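Local coordinates for glycoside hydrolase family 31 (Kribbella flavida DSM 17836, PDB 5X3I), which hydrolyses the alpha-1,3-glucosidic linkages of the cyclic tetrasaccharide cyclobis-(1-6)-alpha-nigerosyl to give isomaltose inside the cell, at residues M440-T453 with Y496-L508. The protein carries 1 engineered substitution. Numbering follows the deposited sequence.
Sequences MPDLSVQRTRDWWT and YPVHYARAFGDLL. With GOL (glycerol), chain P; SO4 (sulfate ion), chain I.
The methyl of Met440 meets the face of Tyr496. A bend at chi3 (77°) brings CE over the centre of the tyrosine ring, 3.4 Å from the ring centroid, a CH-pi contact. At the ring's edge, Tyr496 OH donates to Pro441 O (2.8 Å), in the carbonyl plane. This is the one direct hydrogen bond between the segments. Leu443 turns its CD1 toward Tyr496 and Tyr500. Tyr500 OH itself bonds to Ala471 O, at the engineered position of the inferred nucleophile. Ser444 lays its CA over the His499 ring, 3.7 Å from the centroid; Ser444 N and OG both donate to Asp442 OD1, closing an Asx turn.

Helix 446-453 then crosses helix 496-508 at -61°, with 9.8 Å between the axes. Arg449 CD rests on Ala503 CB, where the helices come close. A bend at chi3 (-64°) lays the Arg449 guanidinium on that of Arg502, planes 17° apart. Arg449 NH1 donates to Leu443 O (2.8 Å) and NH2 to Gln446 OE1. Arg502 NE forms a salt bridge with Asp506 OD2 (2.9 Å), and its NH1 donates to a sulfate oxygen. A water accepts from Arg449 NE and donates to Asp506 OD2, linking the segments. Trp452 meets Phe504 rim to rim, nearly perpendicular. Thr453 CG2 sits over the face of the Phe504 ring, 4.1 Å from its centroid, a CH-pi contact. Glycerol bonds to Thr453 OG1.

The contact joins two helices of the family 31 TIM-barrel domain; Phe504 and Leu507 pack on barrel strand 467-470. Apolar and aromatic packing at Tyr496, Leu443 and Phe504 flanks a polar arginine patch. The arginine pair is tolerated probably because carbonyls, Asp506, water and the sulfate offset its charge. The sulfate is probably from the crystallisation liquor, so this balance may differ in solution.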
loop_
_atom_site.group_PDB
_atom_site.type_symbol
_atom_site.label_atom_id
_atom_site.label_comp_id
_atom_site.label_asym_id
_atom_site.label_seq_id
_atom_site.Cartn_x
_atom_site.Cartn_y
_atom_site.Cartn_z
ATOM N N MET A 440 -5.228 -17.838 0.548
ATOM C CA MET A 440 -3.972 -17.100 0.635
ATOM C C MET A 440 -2.835 -18.064 0.933
ATOM O O MET A 440 -2.900 -18.783 1.918
ATOM C CB MET A 440 -4.026 -16.021 1.726
ATOM C CG MET A 440 -4.978 -14.851 1.471
ATOM S SD MET A 440 -5.016 -13.686 2.866
ATOM C CE MET A 440 -3.486 -12.793 2.619
ATOM N N PRO A 441 -1.784 -18.077 0.096
ATOM C CA PRO A 441 -0.654 -18.936 0.466
ATOM C C PRO A 441 -0.025 -18.420 1.751
ATOM O O PRO A 441 0.056 -17.213 1.942
ATOM C CB PRO A 441 0.306 -18.802 -0.723
ATOM C CG PRO A 441 0.023 -17.458 -1.276
ATOM C CD PRO A 441 -1.472 -17.214 -1.053
ATOM N N ASP A 442 0.450 -19.297 2.615
ATOM C CA ASP A 442 0.953 -18.773 3.858
ATOM C C ASP A 442 2.431 -18.514 3.664
ATOM O O ASP A 442 3.264 -19.382 3.874
ATOM C CB ASP A 442 0.697 -19.807 4.965
ATOM C CG ASP A 442 1.082 -19.330 6.347
ATOM O OD1 ASP A 442 1.776 -18.315 6.498
ATOM O OD2 ASP A 442 0.690 -20.021 7.302
ATOM N N LEU A 443 2.750 -17.245 3.474
ATOM C CA LEU A 443 4.080 -16.847 3.037
ATOM C C LEU A 443 4.895 -16.495 4.266
ATOM O O LEU A 443 6.026 -16.046 4.162
ATOM C CB LEU A 443 4.013 -15.683 2.037
ATOM C CG LEU A 443 3.340 -16.031 0.698
ATOM C CD1 LEU A 443 3.141 -14.804 -0.156
ATOM C CD2 LEU A 443 4.119 -17.111 -0.074
ATOM N N SER A 444 4.293 -16.702 5.435
ATOM C CA SER A 444 4.991 -16.462 6.691
ATOM C C SER A 444 6.111 -17.465 6.951
ATOM O O SER A 444 6.949 -17.226 7.805
ATOM C CB SER A 444 4.014 -16.485 7.873
ATOM O OG SER A 444 3.739 -17.806 8.298
ATOM N N VAL A 445 6.115 -18.593 6.246
ATOM C CA VAL A 445 7.171 -19.581 6.458
ATOM C C VAL A 445 7.857 -20.015 5.159
ATOM O O VAL A 445 7.259 -20.018 4.083
ATOM C CB VAL A 445 6.650 -20.837 7.185
ATOM C CG1 VAL A 445 6.167 -20.480 8.592
ATOM C CG2 VAL A 445 5.555 -21.493 6.389
ATOM N N GLN A 446 9.117 -20.407 5.291
ATOM C CA GLN A 446 9.977 -20.644 4.148
ATOM C C GLN A 446 9.461 -21.733 3.199
ATOM O O GLN A 446 9.516 -21.548 1.984
ATOM C CB GLN A 446 11.390 -20.995 4.620
ATOM C CG GLN A 446 12.411 -21.013 3.494
ATOM C CD GLN A 446 12.539 -19.675 2.794
ATOM O OE1 GLN A 446 12.861 -18.667 3.409
ATOM N NE2 GLN A 446 12.288 -19.667 1.494
ATOM N N ARG A 447 8.954 -22.848 3.740
ATOM C CA ARG A 447 8.542 -23.967 2.895
ATOM C C ARG A 447 7.428 -23.559 1.933
ATOM O O ARG A 447 7.393 -24.007 0.796
ATOM C CB ARG A 447 8.110 -25.188 3.726
ATOM C CG ARG A 447 6.841 -25.025 4.571
ATOM C CD ARG A 447 6.504 -26.303 5.337
ATOM N NE ARG A 447 5.930 -27.340 4.484
ATOM C CZ ARG A 447 4.630 -27.508 4.276
ATOM N NH1 ARG A 447 4.204 -28.472 3.484
ATOM N NH2 ARG A 447 3.750 -26.717 4.865
ATOM N N THR A 448 6.514 -22.712 2.389
ATOM C CA THR A 448 5.430 -22.282 1.524
ATOM C C THR A 448 5.860 -21.148 0.587
ATOM O O THR A 448 5.409 -21.098 -0.548
ATOM C CB THR A 448 4.212 -21.887 2.348
ATOM O OG1 THR A 448 3.758 -23.041 3.058
ATOM C CG2 THR A 448 3.087 -21.395 1.463
ATOM N N ARG A 449 6.724 -20.248 1.047
ATOM C CA ARG A 449 7.318 -19.277 0.141
ATOM C C ARG A 449 7.996 -20.033 -1.018
ATOM O O ARG A 449 7.779 -19.691 -2.170
ATOM C CB ARG A 449 8.311 -18.348 0.856
ATOM C CG ARG A 449 7.644 -17.345 1.832
ATOM C CD ARG A 449 8.555 -16.202 2.234
ATOM N NE ARG A 449 9.724 -16.632 2.995
ATOM C CZ ARG A 449 9.775 -16.733 4.322
ATOM N NH1 ARG A 449 8.699 -16.449 5.063
ATOM N NH2 ARG A 449 10.898 -17.134 4.908
ATOM N N ASP A 450 8.747 -21.085 -0.694
ATOM C CA ASP A 450 9.364 -21.961 -1.701
ATOM C C ASP A 450 8.335 -22.560 -2.659
ATOM O O ASP A 450 8.477 -22.443 -3.869
ATOM C CB ASP A 450 10.135 -23.114 -1.049
ATOM C CG ASP A 450 11.400 -22.664 -0.349
ATOM O OD1 ASP A 450 11.772 -21.485 -0.426
ATOM O OD2 ASP A 450 12.031 -23.519 0.284
ATOM N N TRP A 451 7.326 -23.219 -2.094
ATOM C CA TRP A 451 6.300 -23.902 -2.880
ATOM C C TRP A 451 5.549 -22.957 -3.811
ATOM O O TRP A 451 5.373 -23.247 -4.986
ATOM C CB TRP A 451 5.306 -24.610 -1.953
ATOM C CG TRP A 451 4.328 -25.486 -2.674
ATOM C CD1 TRP A 451 4.539 -26.760 -3.110
ATOM C CD2 TRP A 451 2.987 -25.157 -3.035
ATOM N NE1 TRP A 451 3.416 -27.243 -3.721
ATOM C CE2 TRP A 451 2.447 -26.279 -3.692
ATOM C CE3 TRP A 451 2.190 -24.025 -2.871
ATOM C CZ2 TRP A 451 1.149 -26.302 -4.176
ATOM C CZ3 TRP A 451 0.896 -24.051 -3.355
ATOM C CH2 TRP A 451 0.388 -25.181 -3.995
ATOM N N TRP A 452 5.114 -21.824 -3.276
ATOM C CA TRP A 452 4.371 -20.835 -4.054
ATOM C C TRP A 452 5.204 -20.245 -5.204
ATOM O O TRP A 452 4.759 -20.211 -6.345
ATOM C CB TRP A 452 3.887 -19.699 -3.147
ATOM C CG TRP A 452 2.994 -18.700 -3.823
ATOM C CD1 TRP A 452 3.308 -17.430 -4.174
ATOM C CD2 TRP A 452 1.628 -18.892 -4.196
ATOM N NE1 TRP A 452 2.223 -16.814 -4.750
ATOM C CE2 TRP A 452 1.181 -17.698 -4.780
ATOM C CE3 TRP A 452 0.741 -19.961 -4.094
ATOM C CZ2 TRP A 452 -0.122 -17.538 -5.259
ATOM C CZ3 TRP A 452 -0.551 -19.807 -4.586
ATOM C CH2 TRP A 452 -0.967 -18.603 -5.156
ATOM N N THR A 453 6.400 -19.775 -4.874
ATOM C CA THR A 453 7.257 -19.131 -5.857
ATOM C C THR A 453 7.804 -20.141 -6.872
ATOM O O THR A 453 8.114 -19.766 -8.002
ATOM C CB THR A 453 8.436 -18.373 -5.191
ATOM O OG1 THR A 453 9.205 -19.264 -4.381
ATOM C CG2 THR A 453 7.914 -17.218 -4.317
ATOM N N TYR A 496 1.657 -9.727 6.436
ATOM C CA TYR A 496 1.504 -10.508 5.218
ATOM C C TYR A 496 2.146 -9.854 3.987
ATOM O O TYR A 496 2.898 -10.521 3.318
ATOM C CB TYR A 496 0.035 -10.820 4.908
ATOM C CG TYR A 496 -0.076 -11.862 3.810
ATOM C CD1 TYR A 496 0.004 -13.210 4.105
ATOM C CD2 TYR A 496 -0.215 -11.488 2.481
ATOM C CE1 TYR A 496 -0.075 -14.161 3.121
ATOM C CE2 TYR A 496 -0.286 -12.431 1.480
ATOM C CZ TYR A 496 -0.210 -13.764 1.804
ATOM O OH TYR A 496 -0.304 -14.701 0.820
ATOM N N PRO A 497 1.869 -8.564 3.702
ATOM C CA PRO A 497 2.487 -7.995 2.495
ATOM C C PRO A 497 4.015 -7.921 2.555
ATOM O O PRO A 497 4.635 -7.944 1.491
ATOM C CB PRO A 497 1.886 -6.589 2.408
ATOM C CG PRO A 497 1.425 -6.276 3.831
ATOM C CD PRO A 497 0.954 -7.602 4.346
ATOM N N VAL A 498 4.595 -7.838 3.753
ATOM C CA VAL A 498 6.042 -7.922 3.905
ATOM C C VAL A 498 6.576 -9.290 3.456
ATOM O O VAL A 498 7.508 -9.352 2.653
ATOM C CB VAL A 498 6.510 -7.687 5.358
ATOM C CG1 VAL A 498 8.032 -7.478 5.369
ATOM C CG2 VAL A 498 5.791 -6.493 5.989
ATOM N N HIS A 499 5.994 -10.363 3.989
ATOM C CA HIS A 499 6.347 -11.725 3.606
ATOM C C HIS A 499 6.204 -11.915 2.093
ATOM O O HIS A 499 7.016 -12.586 1.467
ATOM C CB HIS A 499 5.468 -12.764 4.318
ATOM C CG HIS A 499 5.619 -12.790 5.809
ATOM N ND1 HIS A 499 6.843 -12.831 6.438
ATOM C CD2 HIS A 499 4.688 -12.799 6.799
ATOM C CE1 HIS A 499 6.665 -12.858 7.748
ATOM N NE2 HIS A 499 5.366 -12.847 7.994
ATOM N N TYR A 500 5.159 -11.307 1.538
ATOM C CA TYR A 500 4.795 -11.444 0.132
ATOM C C TYR A 500 5.863 -10.838 -0.783
ATOM O O TYR A 500 6.385 -11.516 -1.642
ATOM C CB TYR A 500 3.427 -10.796 -0.100
ATOM C CG TYR A 500 2.927 -10.673 -1.522
ATOM C CD1 TYR A 500 3.137 -11.669 -2.466
ATOM C CD2 TYR A 500 2.171 -9.570 -1.896
ATOM C CE1 TYR A 500 2.637 -11.542 -3.753
ATOM C CE2 TYR A 500 1.681 -9.434 -3.166
ATOM C CZ TYR A 500 1.899 -10.415 -4.093
ATOM O OH TYR A 500 1.373 -10.252 -5.348
ATOM N N ALA A 501 6.193 -9.576 -0.557
ATOM C CA ALA A 501 7.289 -8.921 -1.253
ATOM C C ALA A 501 8.601 -9.703 -1.141
ATOM O O ALA A 501 9.283 -9.955 -2.144
ATOM C CB ALA A 501 7.474 -7.510 -0.717
ATOM N N ARG A 502 8.945 -10.064 0.085
ATOM C CA ARG A 502 10.160 -10.802 0.390
ATOM C C ARG A 502 10.216 -12.123 -0.386
ATOM O O ARG A 502 11.268 -12.505 -0.892
ATOM C CB ARG A 502 10.249 -11.054 1.904
ATOM C CG ARG A 502 11.458 -11.851 2.377
ATOM C CD ARG A 502 11.113 -13.320 2.597
ATOM N NE ARG A 502 12.258 -14.087 3.066
ATOM C CZ ARG A 502 12.565 -14.291 4.341
ATOM N NH1 ARG A 502 13.636 -15.010 4.653
ATOM N NH2 ARG A 502 11.810 -13.785 5.304
ATOM N N ALA A 503 9.085 -12.818 -0.462
ATOM C CA ALA A 503 9.040 -14.104 -1.148
ATOM C C ALA A 503 9.448 -13.956 -2.616
ATOM O O ALA A 503 10.232 -14.735 -3.117
ATOM C CB ALA A 503 7.673 -14.723 -1.044
ATOM N N PHE A 504 8.920 -12.954 -3.304
ATOM C CA PHE A 504 9.273 -12.814 -4.710
ATOM C C PHE A 504 10.641 -12.145 -4.894
ATOM O O PHE A 504 11.351 -12.445 -5.863
ATOM C CB PHE A 504 8.147 -12.110 -5.461
ATOM C CG PHE A 504 6.995 -13.043 -5.748
ATOM C CD1 PHE A 504 6.986 -13.824 -6.895
ATOM C CD2 PHE A 504 5.975 -13.217 -4.823
ATOM C CE1 PHE A 504 5.964 -14.734 -7.137
ATOM C CE2 PHE A 504 4.955 -14.131 -5.070
ATOM C CZ PHE A 504 4.948 -14.876 -6.232
ATOM N N GLY A 505 11.042 -11.313 -3.938
ATOM C CA GLY A 505 12.415 -10.834 -3.893
ATOM C C GLY A 505 13.389 -12.007 -3.882
ATOM O O GLY A 505 14.345 -12.047 -4.664
ATOM N N ASP A 506 13.116 -12.980 -3.020
ATOM C CA ASP A 506 13.965 -14.156 -2.868
ATOM C C ASP A 506 13.974 -15.058 -4.108
ATOM O O ASP A 506 15.006 -15.625 -4.438
ATOM C CB ASP A 506 13.543 -14.977 -1.648
ATOM C CG ASP A 506 14.094 -14.412 -0.340
ATOM O OD1 ASP A 506 14.879 -13.444 -0.382
ATOM O OD2 ASP A 506 13.755 -14.957 0.719
ATOM N N LEU A 507 12.827 -15.212 -4.759
ATOM C CA LEU A 507 12.776 -15.934 -6.029
ATOM C C LEU A 507 13.768 -15.338 -7.031
ATOM O O LEU A 507 14.576 -16.049 -7.602
ATOM C CB LEU A 507 11.367 -15.915 -6.624
ATOM C CG LEU A 507 11.276 -16.512 -8.032
ATOM C CD1 LEU A 507 11.701 -17.988 -8.012
ATOM C CD2 LEU A 507 9.880 -16.343 -8.605
ATOM N N LEU A 508 13.694 -14.028 -7.212
ATOM C CA LEU A 508 14.567 -13.303 -8.116
ATOM C C LEU A 508 16.035 -13.503 -7.711
ATOM O O LEU A 508 16.846 -13.889 -8.540
ATOM C CB LEU A 508 14.183 -11.824 -8.150
ATOM C CG LEU A 508 12.914 -11.529 -8.956
ATOM C CD1 LEU A 508 12.328 -10.181 -8.600
ATOM C CD2 LEU A 508 13.209 -11.624 -10.479
HETATM C C1 GOL P . 10.933 -18.756 -1.853
HETATM O O1 GOL P . 10.644 -17.363 -1.763
HETATM C C2 GOL P . 12.200 -19.193 -2.613
HETATM O O2 GOL P . 12.242 -18.742 -3.974
HETATM C C3 GOL P . 13.448 -18.760 -1.851
HETATM O O3 GOL P . 14.588 -19.415 -2.361
HETATM S S SO4 I . 13.677 -14.752 8.421
HETATM O O1 SO4 I . 14.475 -13.785 7.676
HETATM O O2 SO4 I . 13.631 -16.020 7.701
HETATM O O3 SO4 I . 14.260 -14.955 9.743
HETATM O O4 SO4 I . 12.331 -14.226 8.575
HETATM O O HOH W 1 11.577 -16.684 0.795
HETATM O O HOH W 2 15.121 -16.508 2.484
#